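Local coordinates for protein luciferase-like enzymeAMP-CoA-ligase (Zophobas atratus, PDB 4W8O) that probably activates carboxylic acids by adenylation, as a luciferase-like AMP/CoA-ligase of the ANL superfamily, at residues Q276-P281 against K307-L312; D215-L220 against S290-L295; D343-S348 against C416-E421; D39-K44 against V245-M250. All coordinates share one frame; numbering follows the deposited sequence.

How the interactions relate
From the N terminus, D39-K44 is the first segment met, and interaction 4 brings it against V245-M250, closing the longest loop, with 200 residues between. D215-L220 lies inside that loop and finds its partner S290-L295 beyond it, so interactions 4 and 2 cross; they are neighbours in one sheet, where strands 218-221 and 243-246 run side by side. Interaction 1 crosses interaction 2 in turn: Q276-P281 precedes S290-L295 and K307-L312 follows it, and L277 and L309 both pack on L294. Interaction 3 comes last, in series with the others, and ties the loop after helix 339-342 to the edge of the five-stranded antiparallel sheet.

Interaction 1: residues Q276-P281 against K307-L312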
loop_
_atom_site.group_PDB
_atom_site.type_symbol
_atom_site.label_atom_id
_atom_site.label_comp_id
_atom_site.label_asym_id
_atom_site.label_seq_id
_atom_site.Cartn_x
_atom_site.Cartn_y
_atom_site.Cartn_z
ATOM N N GLN A 276 -3.531 14.340 -17.066
ATOM C CA GLN A 276 -2.240 14.565 -17.715
ATOM C C GLN A 276 -1.957 13.545 -18.823
ATOM O O GLN A 276 -1.257 13.860 -19.787
ATOM C CB GLN A 276 -1.106 14.558 -16.696
ATOM C CG GLN A 276 -1.157 15.727 -15.730
ATOM C CD GLN A 276 0.125 15.888 -14.929
ATOM O OE1 GLN A 276 1.225 15.723 -15.455
ATOM N NE2 GLN A 276 -0.012 16.223 -13.650
ATOM N N LEU A 277 -2.501 12.334 -18.690
ATOM C CA LEU A 277 -2.337 11.298 -19.717
ATOM C C LEU A 277 -3.174 11.606 -20.955
ATOM O O LEU A 277 -2.679 11.543 -22.067
ATOM C CB LEU A 277 -2.733 9.919 -19.184
ATOM C CG LEU A 277 -1.974 9.425 -17.956
ATOM C CD1 LEU A 277 -2.607 8.158 -17.414
ATOM C CD2 LEU A 277 -0.509 9.207 -18.300
ATOM N N THR A 278 -4.444 11.936 -20.741
ATOM C CA THR A 278 -5.379 12.193 -21.830
ATOM C C THR A 278 -5.111 13.510 -22.576
ATOM O O THR A 278 -5.612 13.701 -23.665
ATOM C CB THR A 278 -6.828 12.184 -21.322
ATOM O OG1 THR A 278 -6.929 13.020 -20.168
ATOM C CG2 THR A 278 -7.262 10.755 -20.956
ATOM N N ASN A 279 -4.318 14.404 -21.995
ATOM C CA ASN A 279 -3.935 15.639 -22.667
ATOM C C ASN A 279 -2.575 15.563 -23.363
ATOM O O ASN A 279 -2.090 16.562 -23.892
ATOM C CB ASN A 279 -3.987 16.800 -21.679
ATOM C CG ASN A 279 -5.403 17.260 -21.422
ATOM O OD1 ASN A 279 -5.959 18.043 -22.193
ATOM N ND2 ASN A 279 -6.005 16.760 -20.357
ATOM N N VAL A 280 -1.961 14.381 -23.385
ATOM C CA VAL A 280 -0.756 14.198 -24.180
ATOM C C VAL A 280 -1.185 14.208 -25.642
ATOM O O VAL A 280 -2.043 13.417 -26.036
ATOM C CB VAL A 280 -0.026 12.877 -23.858
ATOM C CG1 VAL A 280 1.121 12.646 -24.840
ATOM C CG2 VAL A 280 0.491 12.887 -22.427
ATOM N N PRO A 281 -0.602 15.110 -26.451
ATOM C CA PRO A 281 -0.976 15.154 -27.865
ATOM C C PRO A 281 -0.382 13.984 -28.661
ATOM O O PRO A 281 0.716 13.515 -28.346
ATOM C CB PRO A 281 -0.392 16.491 -28.334
ATOM C CG PRO A 281 0.800 16.699 -27.463
ATOM C CD PRO A 281 0.455 16.091 -26.130
ATOM N N LYS A 307 -14.033 7.080 -20.206
ATOM C CA LYS A 307 -14.067 6.713 -21.620
ATOM C C LYS A 307 -12.797 7.121 -22.357
ATOM O O LYS A 307 -12.234 6.324 -23.107
ATOM C CB LYS A 307 -15.268 7.347 -22.321
ATOM C CG LYS A 307 -16.580 6.630 -22.071
ATOM C CD LYS A 307 -17.647 7.081 -23.061
ATOM C CE LYS A 307 -18.925 6.275 -22.907
ATOM N NZ LYS A 307 -19.562 6.505 -21.580
ATOM N N LYS A 308 -12.357 8.362 -22.153
ATOM C CA LYS A 308 -11.143 8.859 -22.797
ATOM C C LYS A 308 -9.947 7.973 -22.467
ATOM O O LYS A 308 -9.108 7.716 -23.331
ATOM C CB LYS A 308 -10.846 10.315 -22.401
ATOM C CG LYS A 308 -11.716 11.353 -23.099
ATOM C CD LYS A 308 -11.174 12.760 -22.885
ATOM C CE LYS A 308 -12.027 13.824 -23.569
ATOM N NZ LYS A 308 -12.910 14.575 -22.630
ATOM N N LEU A 309 -9.880 7.497 -21.225
ATOM C CA LEU A 309 -8.797 6.610 -20.808
ATOM C C LEU A 309 -8.826 5.258 -21.526
ATOM O O LEU A 309 -7.770 4.734 -21.882
ATOM C CB LEU A 309 -8.801 6.413 -19.287
ATOM C CG LEU A 309 -8.309 7.618 -18.484
ATOM C CD1 LEU A 309 -8.660 7.473 -17.007
ATOM C CD2 LEU A 309 -6.809 7.822 -18.665
ATOM N N THR A 310 -10.014 4.698 -21.744
ATOM C CA THR A 310 -10.122 3.419 -22.458
ATOM C C THR A 310 -9.726 3.589 -23.926
ATOM O O THR A 310 -9.189 2.668 -24.536
ATOM C CB THR A 310 -11.541 2.818 -22.392
ATOM O OG1 THR A 310 -12.482 3.754 -22.923
ATOM C CG2 THR A 310 -11.919 2.482 -20.971
ATOM N N GLN A 311 -9.988 4.771 -24.483
ATOM C CA GLN A 311 -9.566 5.088 -25.848
ATOM C C GLN A 311 -8.050 5.246 -25.933
ATOM O O GLN A 311 -7.423 4.763 -26.874
ATOM C CB GLN A 311 -10.249 6.356 -26.348
ATOM C CG GLN A 311 -11.759 6.245 -26.467
ATOM C CD GLN A 311 -12.393 7.557 -26.875
ATOM O OE1 GLN A 311 -12.817 8.353 -26.030
ATOM N NE2 GLN A 311 -12.435 7.808 -28.176
ATOM N N LEU A 312 -7.462 5.916 -24.948
ATOM C CA LEU A 312 -6.017 6.093 -24.907
ATOM C C LEU A 312 -5.297 4.738 -24.812
ATOM O O LEU A 312 -4.250 4.530 -25.437
ATOM C CB LEU A 312 -5.630 6.980 -23.722
ATOM C CG LEU A 312 -4.139 7.243 -23.498
ATOM C CD1 LEU A 312 -3.488 7.774 -24.769
ATOM C CD2 LEU A 312 -3.937 8.215 -22.344
#
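K308 meets T278 through the root of its side chain: CB lies 3.9 Å from T278 CG2, and the two side chains cross at about a right angle. The rest of the lysine chain runs away from the contact, so it is the aliphatic base, not the ammonium end, that packs here. L309 follows with the closer approach to the same methyl, its CD2 standing 3.7 Å from T278 CG2. Its CD2 also faces the tip of L277, though more loosely, at 4.4 Å from L277 CD1. While T278 CG2 packs here, OG1 turns to a polar partner, a hydrogen bond with Q305, one turn before L309 in helix 303-312. Beyond T310, whose hydroxyl bonds back to the carbonyl of K307, L312 is the next residue to reach across. With CG anti to the backbone N (chi1 178°), it sends CD2 alongside the backbone of L277, 3.6 Å from L277 O and 3.8 Å from L277 CB. The evidence is thus of apolar packing: the T278 methyl against K308 and L309, and the L312 branch on L277. Helices 274-278 and 303-312 lie on one face of the sheet, before and after strand 293-297, and are successive connections of the beta-alpha-beta topology running through parallel strands 266-268, 293-297 and 317-324.

Interaction 2: residues D215-L220 against S290-L295; sequences DCRSIL and SFRCLL
D215 and C293 mark the closest approach of the two backbones, 6.4 Å between their CA atoms. The strands that follow, 218-221 and 293-297, run parallel but are not sheet neighbours, since strand 266-268 lies between them; accordingly the D215 carbonyl is hydrogen-bonded to the S266 hydroxyl and only brushes C293 CB, at 4.2 Å from D215 O. The side chain of D215 is held by its own segment. OD1 accepts the backbone N-H of R217 nearly straight on (N-H...O 174°), an Asx turn, and also the NE of R217 at 3.0 Å. OD2 takes R217 NH2 at 2.7 Å through its syn lone pair, completing a side-on, two-nitrogen salt bridge. The salt-bridged pair lies against the aliphatic part of R292: D215 OD2 is 3.8 Å from R292 CG, and the same CG sits at the edge of the R217 guanidinium, near its plane, 4.1 Å from NH2. A bend at chi2 (-79°) turns the R292 guanidinium away from D215 and R217, with NH1 bonded to S289 O. Replacing D215 by an alanine would probably leave the R217 guanidinium without its counter-charge and free to turn, and undo the Asx turn. Further along, I219 CD1 meets L295 CD1 at 3.9 Å, the side chains crossing at about a right angle. The L295 side chain is about 4 Å, nearest atoms, from a bound polyethylene glycol, probably from the crystallisation liquor. A methyl contact that reaches past an intervening strand, on a sheet face also covered by helix 228-239, belongs to the parallel alpha/beta core of the AMP-binding domain.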
loop_
_atom_site.group_PDB
_atom_site.type_symbol
_atom_site.label_atom_id
_atom_site.label_comp_id
_atom_site.label_asym_id
_atom_site.label_seq_id
_atom_site.Cartn_x
_atom_site.Cartn_y
_atom_site.Cartn_z
ATOM N N ASP A 215 -3.887 -7.445 -13.449
ATOM C CA ASP A 215 -2.525 -7.669 -13.935
ATOM C C ASP A 215 -1.534 -6.733 -13.233
ATOM O O ASP A 215 -1.733 -5.517 -13.237
ATOM C CB ASP A 215 -2.512 -7.420 -15.451
ATOM C CG ASP A 215 -1.253 -7.921 -16.135
ATOM O OD1 ASP A 215 -0.203 -8.070 -15.478
ATOM O OD2 ASP A 215 -1.311 -8.153 -17.358
ATOM N N CYS A 216 -0.480 -7.308 -12.642
ATOM C CA CYS A 216 0.570 -6.554 -11.937
ATOM C C CYS A 216 1.985 -6.919 -12.407
ATOM O O CYS A 216 2.957 -6.581 -11.729
ATOM C CB CYS A 216 0.516 -6.836 -10.429
ATOM S SG CYS A 216 -0.830 -6.056 -9.526
ATOM N N ARG A 217 2.112 -7.612 -13.540
ATOM C CA ARG A 217 3.410 -8.163 -13.948
ATOM C C ARG A 217 4.496 -7.086 -14.038
ATOM O O ARG A 217 5.642 -7.303 -13.647
ATOM C CB ARG A 217 3.287 -8.899 -15.279
ATOM C CG ARG A 217 2.486 -10.193 -15.196
ATOM C CD ARG A 217 2.202 -10.753 -16.578
ATOM N NE ARG A 217 1.381 -9.833 -17.364
ATOM C CZ ARG A 217 1.206 -9.896 -18.679
ATOM N NH1 ARG A 217 1.784 -10.854 -19.396
ATOM N NH2 ARG A 217 0.438 -8.996 -19.280
ATOM N N SER A 218 4.122 -5.925 -14.550
ATOM C CA SER A 218 4.991 -4.765 -14.522
ATOM C C SER A 218 4.152 -3.518 -14.190
ATOM O O SER A 218 3.477 -2.950 -15.061
ATOM C CB SER A 218 5.715 -4.630 -15.859
ATOM O OG SER A 218 6.779 -3.711 -15.733
ATOM N N ILE A 219 4.190 -3.114 -12.920
ATOM C CA ILE A 219 3.298 -2.069 -12.413
ATOM C C ILE A 219 4.061 -0.804 -12.011
ATOM O O ILE A 219 5.031 -0.864 -11.263
ATOM C CB ILE A 219 2.411 -2.569 -11.243
ATOM C CG1 ILE A 219 1.475 -1.445 -10.766
ATOM C CG2 ILE A 219 3.249 -3.096 -10.082
ATOM C CD1 ILE A 219 0.363 -1.905 -9.845
ATOM N N LEU A 220 3.608 0.334 -12.537
ATOM C CA LEU A 220 4.170 1.647 -12.218
ATOM C C LEU A 220 3.313 2.325 -11.156
ATOM O O LEU A 220 2.084 2.230 -11.187
ATOM C CB LEU A 220 4.231 2.529 -13.474
ATOM C CG LEU A 220 4.654 4.000 -13.341
ATOM C CD1 LEU A 220 6.041 4.142 -12.734
ATOM C CD2 LEU A 220 4.616 4.688 -14.699
ATOM N N SER A 290 1.621 -2.972 -24.632
ATOM C CA SER A 290 1.873 -3.811 -23.457
ATOM C C SER A 290 0.905 -3.536 -22.302
ATOM O O SER A 290 0.769 -4.356 -21.395
ATOM C CB SER A 290 3.305 -3.593 -22.956
ATOM O OG SER A 290 3.454 -2.300 -22.371
ATOM N N PHE A 291 0.256 -2.375 -22.323
ATOM C CA PHE A 291 -0.512 -1.903 -21.169
ATOM C C PHE A 291 -1.864 -2.599 -21.069
ATOM O O PHE A 291 -2.615 -2.628 -22.037
ATOM C CB PHE A 291 -0.703 -0.392 -21.266
ATOM C CG PHE A 291 -1.170 0.243 -19.989
ATOM C CD1 PHE A 291 -0.299 0.386 -18.912
ATOM C CD2 PHE A 291 -2.469 0.712 -19.864
ATOM C CE1 PHE A 291 -0.719 0.980 -17.737
ATOM C CE2 PHE A 291 -2.896 1.305 -18.690
ATOM C CZ PHE A 291 -2.021 1.435 -17.622
ATOM N N ARG A 292 -2.169 -3.149 -19.895
ATOM C CA ARG A 292 -3.398 -3.926 -19.691
ATOM C C ARG A 292 -4.348 -3.394 -18.620
ATOM O O ARG A 292 -5.521 -3.750 -18.626
ATOM C CB ARG A 292 -3.045 -5.370 -19.336
ATOM C CG ARG A 292 -2.274 -6.109 -20.414
ATOM C CD ARG A 292 -3.176 -6.587 -21.537
ATOM N NE ARG A 292 -2.387 -7.166 -22.624
ATOM C CZ ARG A 292 -1.739 -6.460 -23.549
ATOM N NH1 ARG A 292 -1.787 -5.135 -23.542
ATOM N NH2 ARG A 292 -1.042 -7.082 -24.490
ATOM N N CYS A 293 -3.867 -2.555 -17.705
ATOM C CA CYS A 293 -4.653 -2.221 -16.524
ATOM C C CYS A 293 -4.292 -0.873 -15.891
ATOM O O CYS A 293 -3.194 -0.699 -15.373
ATOM C CB CYS A 293 -4.487 -3.342 -15.493
ATOM S SG CYS A 293 -5.666 -3.264 -14.133
ATOM N N LEU A 294 -5.226 0.074 -15.933
ATOM C CA LEU A 294 -5.072 1.338 -15.227
ATOM C C LEU A 294 -5.875 1.272 -13.929
ATOM O O LEU A 294 -7.107 1.248 -13.953
ATOM C CB LEU A 294 -5.539 2.518 -16.092
ATOM C CG LEU A 294 -5.010 3.899 -15.684
ATOM C CD1 LEU A 294 -5.235 4.915 -16.803
ATOM C CD2 LEU A 294 -5.643 4.389 -14.389
ATOM N N LEU A 295 -5.158 1.244 -12.807
ATOM C CA LEU A 295 -5.758 1.116 -11.482
ATOM C C LEU A 295 -5.934 2.496 -10.876
ATOM O O LEU A 295 -5.023 3.324 -10.898
ATOM C CB LEU A 295 -4.869 0.251 -10.581
ATOM C CG LEU A 295 -4.726 -1.217 -11.007
ATOM C CD1 LEU A 295 -3.440 -1.837 -10.482
ATOM C CD2 LEU A 295 -5.935 -2.032 -10.563
#

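Interaction 3: residues D343-S348 against C416-E421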
loop_
_atom_site.group_PDB
_atom_site.type_symbol
_atom_site.label_atom_id
_atom_site.label_comp_id
_atom_site.label_asym_id
_atom_site.label_seq_id
_atom_site.Cartn_x
_atom_site.Cartn_y
_atom_site.Cartn_z
ATOM N N ASP A 343 -17.750 -2.139 -18.878
ATOM C CA ASP A 343 -18.151 -1.236 -19.971
ATOM C C ASP A 343 -19.607 -0.763 -19.855
ATOM O O ASP A 343 -20.180 -0.294 -20.837
ATOM C CB ASP A 343 -17.965 -1.937 -21.319
ATOM C CG ASP A 343 -16.731 -2.813 -21.355
ATOM O OD1 ASP A 343 -15.623 -2.296 -21.109
ATOM O OD2 ASP A 343 -16.875 -4.024 -21.626
ATOM N N THR A 344 -20.194 -0.866 -18.664
ATOM C CA THR A 344 -21.626 -0.617 -18.479
ATOM C C THR A 344 -21.931 0.212 -17.237
ATOM O O THR A 344 -22.567 1.263 -17.330
ATOM C CB THR A 344 -22.410 -1.947 -18.359
ATOM O OG1 THR A 344 -22.125 -2.783 -19.488
ATOM C CG2 THR A 344 -23.920 -1.697 -18.278
ATOM N N LYS A 345 -21.475 -0.268 -16.081
ATOM C CA LYS A 345 -21.929 0.234 -14.785
ATOM C C LYS A 345 -20.970 1.263 -14.165
ATOM O O LYS A 345 -20.394 1.039 -13.095
ATOM C CB LYS A 345 -22.156 -0.959 -13.838
ATOM C CG LYS A 345 -23.341 -0.797 -12.898
ATOM C CD LYS A 345 -24.092 -2.107 -12.705
ATOM C CE LYS A 345 -25.557 -1.951 -13.075
ATOM N NZ LYS A 345 -26.328 -3.195 -12.827
ATOM N N VAL A 346 -20.814 2.398 -14.843
ATOM C CA VAL A 346 -20.064 3.535 -14.297
ATOM C C VAL A 346 -21.115 4.392 -13.560
ATOM O O VAL A 346 -22.279 4.342 -13.938
ATOM C CB VAL A 346 -19.362 4.335 -15.423
ATOM C CG1 VAL A 346 -18.358 5.332 -14.857
ATOM C CG2 VAL A 346 -18.668 3.394 -16.406
ATOM N N GLY A 347 -20.768 5.132 -12.501
ATOM C CA GLY A 347 -19.462 5.123 -11.851
ATOM C C GLY A 347 -19.570 4.485 -10.483
ATOM O O GLY A 347 -19.762 5.168 -9.477
ATOM N N SER A 348 -19.467 3.163 -10.461
ATOM C CA SER A 348 -19.464 2.398 -9.218
ATOM C C SER A 348 -18.017 2.138 -8.806
ATOM O O SER A 348 -17.101 2.383 -9.580
ATOM C CB SER A 348 -20.190 1.066 -9.422
ATOM O OG SER A 348 -19.413 0.177 -10.208
ATOM N N CYS A 416 -23.155 -4.066 -7.390
ATOM C CA CYS A 416 -22.182 -2.988 -7.607
ATOM C C CYS A 416 -22.273 -1.938 -6.495
ATOM O O CYS A 416 -23.371 -1.540 -6.105
ATOM C CB CYS A 416 -22.399 -2.337 -8.970
ATOM S SG CYS A 416 -21.947 -3.417 -10.340
ATOM N N VAL A 417 -21.117 -1.506 -5.990
ATOM C CA VAL A 417 -21.049 -0.612 -4.836
ATOM C C VAL A 417 -20.859 0.852 -5.267
ATOM O O VAL A 417 -20.139 1.142 -6.224
ATOM C CB VAL A 417 -19.896 -1.036 -3.897
ATOM C CG1 VAL A 417 -19.804 -0.113 -2.689
ATOM C CG2 VAL A 417 -20.081 -2.483 -3.449
ATOM N N TYR A 418 -21.510 1.765 -4.546
ATOM C CA TYR A 418 -21.404 3.208 -4.804
ATOM C C TYR A 418 -21.174 3.929 -3.486
ATOM O O TYR A 418 -21.972 3.796 -2.558
ATOM C CB TYR A 418 -22.686 3.748 -5.448
ATOM C CG TYR A 418 -22.963 3.199 -6.827
ATOM C CD1 TYR A 418 -23.633 1.989 -6.995
ATOM C CD2 TYR A 418 -22.557 3.891 -7.966
ATOM C CE1 TYR A 418 -23.882 1.484 -8.260
ATOM C CE2 TYR A 418 -22.804 3.393 -9.233
ATOM C CZ TYR A 418 -23.467 2.190 -9.374
ATOM O OH TYR A 418 -23.702 1.691 -10.634
ATOM N N VAL A 419 -20.077 4.679 -3.410
ATOM C CA VAL A 419 -19.758 5.495 -2.240
ATOM C C VAL A 419 -20.100 6.926 -2.596
ATOM O O VAL A 419 -19.704 7.410 -3.657
ATOM C CB VAL A 419 -18.260 5.398 -1.868
ATOM C CG1 VAL A 419 -17.937 6.287 -0.670
ATOM C CG2 VAL A 419 -17.874 3.951 -1.589
ATOM N N ILE A 420 -20.839 7.603 -1.725
ATOM C CA ILE A 420 -21.320 8.943 -2.051
ATOM C C ILE A 420 -20.748 10.058 -1.169
ATOM O O ILE A 420 -20.493 11.150 -1.668
ATOM C CB ILE A 420 -22.871 8.994 -2.140
ATOM C CG1 ILE A 420 -23.541 8.698 -0.796
ATOM C CG2 ILE A 420 -23.363 7.999 -3.186
ATOM C CD1 ILE A 420 -25.059 8.632 -0.866
ATOM N N GLU A 421 -20.534 9.803 0.118
ATOM C CA GLU A 421 -19.991 10.835 1.011
ATOM C C GLU A 421 -19.455 10.258 2.311
ATOM O O GLU A 421 -19.732 9.112 2.650
ATOM C CB GLU A 421 -21.058 11.890 1.343
ATOM C CG GLU A 421 -22.183 11.392 2.245
ATOM C CD GLU A 421 -23.173 12.485 2.599
ATOM O OE1 GLU A 421 -23.628 13.191 1.675
ATOM O OE2 GLU A 421 -23.498 12.639 3.797
#
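S348 and Y418, whose CA atoms are 4.9 Å apart, make a CH-pi contact. S348 CB lies over one face of the tyrosine ring, 3.7 Å from its centroid and 22° off the normal, offset toward the rim. The van der Waals contacts surround it. The same CB is 3.2 Å from V417 O, and G347 O approaches Y418 CD2 obliquely at 3.4 Å. K345 crosses Y418 at about a right angle, bringing its CG within 3.4 Å of the tyrosine OH, while its CD rests 3.5 Å from C416 SG. The methylenes of the lysine thus fill the corner between ring and thiol, and the chain, bent at chi2 and chi3, carries NZ on to a salt bridge with D414. Polar bonds fix the loop from within. S348 OG, turned between N and C of its own backbone (chi1 72°), bonds to K345 O at 3.2 Å, nearly in line with that carbonyl, and is also hydrogen-bonded to the amide of G350. This closes a turn that contains a cis peptide between V346 and G347. V417 adds backbone bonds to C349 and G350. Strand 417-422, which carries a classic beta bulge at I420 and E421 opposite I408, is an outermost strand of the five-stranded antiparallel sheet; the contact docks that edge on the loop leading into strand 351-352 of the nine-stranded sheet.

Interaction 4: residues D39-K44 against V245-M250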
loop_
_atom_site.group_PDB
_atom_site.type_symbol
_atom_site.label_atom_id
_atom_site.label_comp_id
_atom_site.label_asym_id
_atom_site.label_seq_id
_atom_site.Cartn_x
_atom_site.Cartn_y
_atom_site.Cartn_z
ATOM N N ASP A 39 13.770 1.906 -10.974
ATOM C CA ASP A 39 13.656 3.356 -10.902
ATOM C C ASP A 39 13.433 3.938 -12.305
ATOM O O ASP A 39 14.370 4.076 -13.092
ATOM C CB ASP A 39 14.923 3.949 -10.286
ATOM C CG ASP A 39 14.784 5.426 -9.965
ATOM O OD1 ASP A 39 14.115 6.160 -10.723
ATOM O OD2 ASP A 39 15.365 5.859 -8.954
ATOM N N GLY A 40 12.188 4.294 -12.602
ATOM C CA GLY A 40 11.832 4.873 -13.896
ATOM C C GLY A 40 12.531 6.181 -14.245
ATOM O O GLY A 40 12.698 6.497 -15.420
ATOM N N ASP A 41 12.928 6.950 -13.238
ATOM C CA ASP A 41 13.606 8.222 -13.474
ATOM C C ASP A 41 15.060 8.031 -13.881
ATOM O O ASP A 41 15.535 8.671 -14.816
ATOM C CB ASP A 41 13.542 9.105 -12.226
ATOM C CG ASP A 41 12.144 9.598 -11.931
ATOM O OD1 ASP A 41 11.426 9.969 -12.875
ATOM O OD2 ASP A 41 11.769 9.640 -10.745
ATOM N N LEU A 42 15.763 7.156 -13.171
ATOM C CA LEU A 42 17.187 6.918 -13.403
ATOM C C LEU A 42 17.473 5.783 -14.377
ATOM O O LEU A 42 18.618 5.627 -14.812
ATOM C CB LEU A 42 17.894 6.612 -12.081
ATOM C CG LEU A 42 17.850 7.716 -11.023
ATOM C CD1 LEU A 42 18.566 7.246 -9.768
ATOM C CD2 LEU A 42 18.454 9.014 -11.549
ATOM N N ASP A 43 16.451 4.999 -14.718
ATOM C CA ASP A 43 16.611 3.813 -15.567
ATOM C C ASP A 43 17.644 2.854 -14.974
ATOM O O ASP A 43 18.543 2.382 -15.666
ATOM C CB ASP A 43 16.978 4.215 -17.009
ATOM C CG ASP A 43 16.904 3.049 -17.992
ATOM O OD1 ASP A 43 16.089 2.127 -17.788
ATOM O OD2 ASP A 43 17.670 3.063 -18.980
ATOM N N LYS A 44 17.511 2.594 -13.676
ATOM C CA LYS A 44 18.289 1.564 -12.993
ATOM C C LYS A 44 17.319 0.515 -12.459
ATOM O O LYS A 44 16.170 0.821 -12.158
ATOM C CB LYS A 44 19.096 2.158 -11.834
ATOM C CG LYS A 44 20.000 3.324 -12.201
ATOM C CD LYS A 44 21.108 2.903 -13.150
ATOM C CE LYS A 44 21.936 4.100 -13.579
ATOM N NZ LYS A 44 22.659 3.820 -14.845
ATOM N N VAL A 245 7.657 -0.681 -10.677
ATOM C CA VAL A 245 8.288 0.507 -11.255
ATOM C C VAL A 245 7.807 1.768 -10.529
ATOM O O VAL A 245 6.630 1.904 -10.213
ATOM C CB VAL A 245 8.003 0.612 -12.767
ATOM C CG1 VAL A 245 8.887 1.676 -13.412
ATOM C CG2 VAL A 245 8.215 -0.744 -13.441
ATOM N N PHE A 246 8.729 2.674 -10.238
ATOM C CA PHE A 246 8.368 3.929 -9.594
ATOM C C PHE A 246 8.992 5.123 -10.308
ATOM O O PHE A 246 9.985 4.996 -11.023
ATOM C CB PHE A 246 8.755 3.919 -8.103
ATOM C CG PHE A 246 10.221 3.700 -7.852
ATOM C CD1 PHE A 246 11.100 4.771 -7.834
ATOM C CD2 PHE A 246 10.720 2.422 -7.640
ATOM C CE1 PHE A 246 12.452 4.573 -7.612
ATOM C CE2 PHE A 246 12.069 2.216 -7.416
ATOM C CZ PHE A 246 12.938 3.294 -7.409
ATOM N N ALA A 247 8.367 6.277 -10.115
ATOM C CA ALA A 247 8.888 7.547 -10.573
ATOM C C ALA A 247 8.458 8.612 -9.564
ATOM O O ALA A 247 7.407 8.494 -8.916
ATOM C CB ALA A 247 8.372 7.862 -11.965
ATOM N N ARG A 248 9.282 9.643 -9.427
ATOM C CA ARG A 248 9.087 10.637 -8.389
ATOM C C ARG A 248 7.831 11.464 -8.621
ATOM O O ARG A 248 7.073 11.717 -7.692
ATOM C CB ARG A 248 10.295 11.568 -8.302
ATOM C CG ARG A 248 10.518 12.083 -6.897
ATOM C CD ARG A 248 11.304 11.071 -6.075
ATOM N NE ARG A 248 12.744 11.179 -6.323
ATOM C CZ ARG A 248 13.521 12.148 -5.840
ATOM N NH1 ARG A 248 14.818 12.161 -6.127
ATOM N NH2 ARG A 248 13.008 13.110 -5.077
ATOM N N SER A 249 7.621 11.873 -9.863
ATOM C CA SER A 249 6.527 12.766 -10.213
ATOM C C SER A 249 5.795 12.259 -11.426
ATOM O O SER A 249 6.396 11.742 -12.360
ATOM C CB SER A 249 7.058 14.163 -10.525
ATOM O OG SER A 249 7.657 14.729 -9.385
ATOM N N MET A 250 4.490 12.443 -11.417
ATOM C CA MET A 250 3.661 12.048 -12.522
ATOM C C MET A 250 3.679 13.165 -13.559
ATOM O O MET A 250 3.358 14.307 -13.252
ATOM C CB MET A 250 2.250 11.794 -12.015
ATOM C CG MET A 250 1.382 11.012 -12.972
ATOM S SD MET A 250 0.852 12.011 -14.367
ATOM C CE MET A 250 0.014 10.752 -15.313
HETATM O O HOH W 1 9.529 11.698 -11.905
#
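D39 OD1 is gripped by two backbone amides of its own loop while the rest of the carboxylate rests on F246. The N-H of D41 reaches OD1 at 2.9 Å, nearly along the C-O bond, and that of L42 at 3.1 Å from well above the carboxylate plane: an Asx turn and an Asx motif sharing one acceptor. Extended with CG anti to the backbone N (chi1 -170°), D39 lays its CG 3.4 Å from F246 CE1, the carboxylate and ring planes 51° apart. D39 CA stands over one face of the phenylalanine ring, 3.9 Å from the centroid and 24° off the normal, a CH-pi contact. An alanine in place of D39 would probably leave the amides of D41 and L42 without their acceptor and uncover part of the F246 ring. Beside it, G40 N donates to F246 O at 2.8 Å; any CB at G40 would clash with that same oxygen. One residue on, D41 OD2 takes the backbone N-H of R248 at 2.8 Å, met on the syn side, and its OD1 accepts from water 1, which receives the S249 amide proton. D41 thereby holds the turn after F246 by both oxygens. D39 and F246 form a parallel beta bridge where strands 35-39 and 243-246 end; with a G1 beta bulge at D43 and K44, the loop turns back into strand 44-47, an edge strand of the nine-stranded mixed sheet, pairing as a hairpin with 35-39.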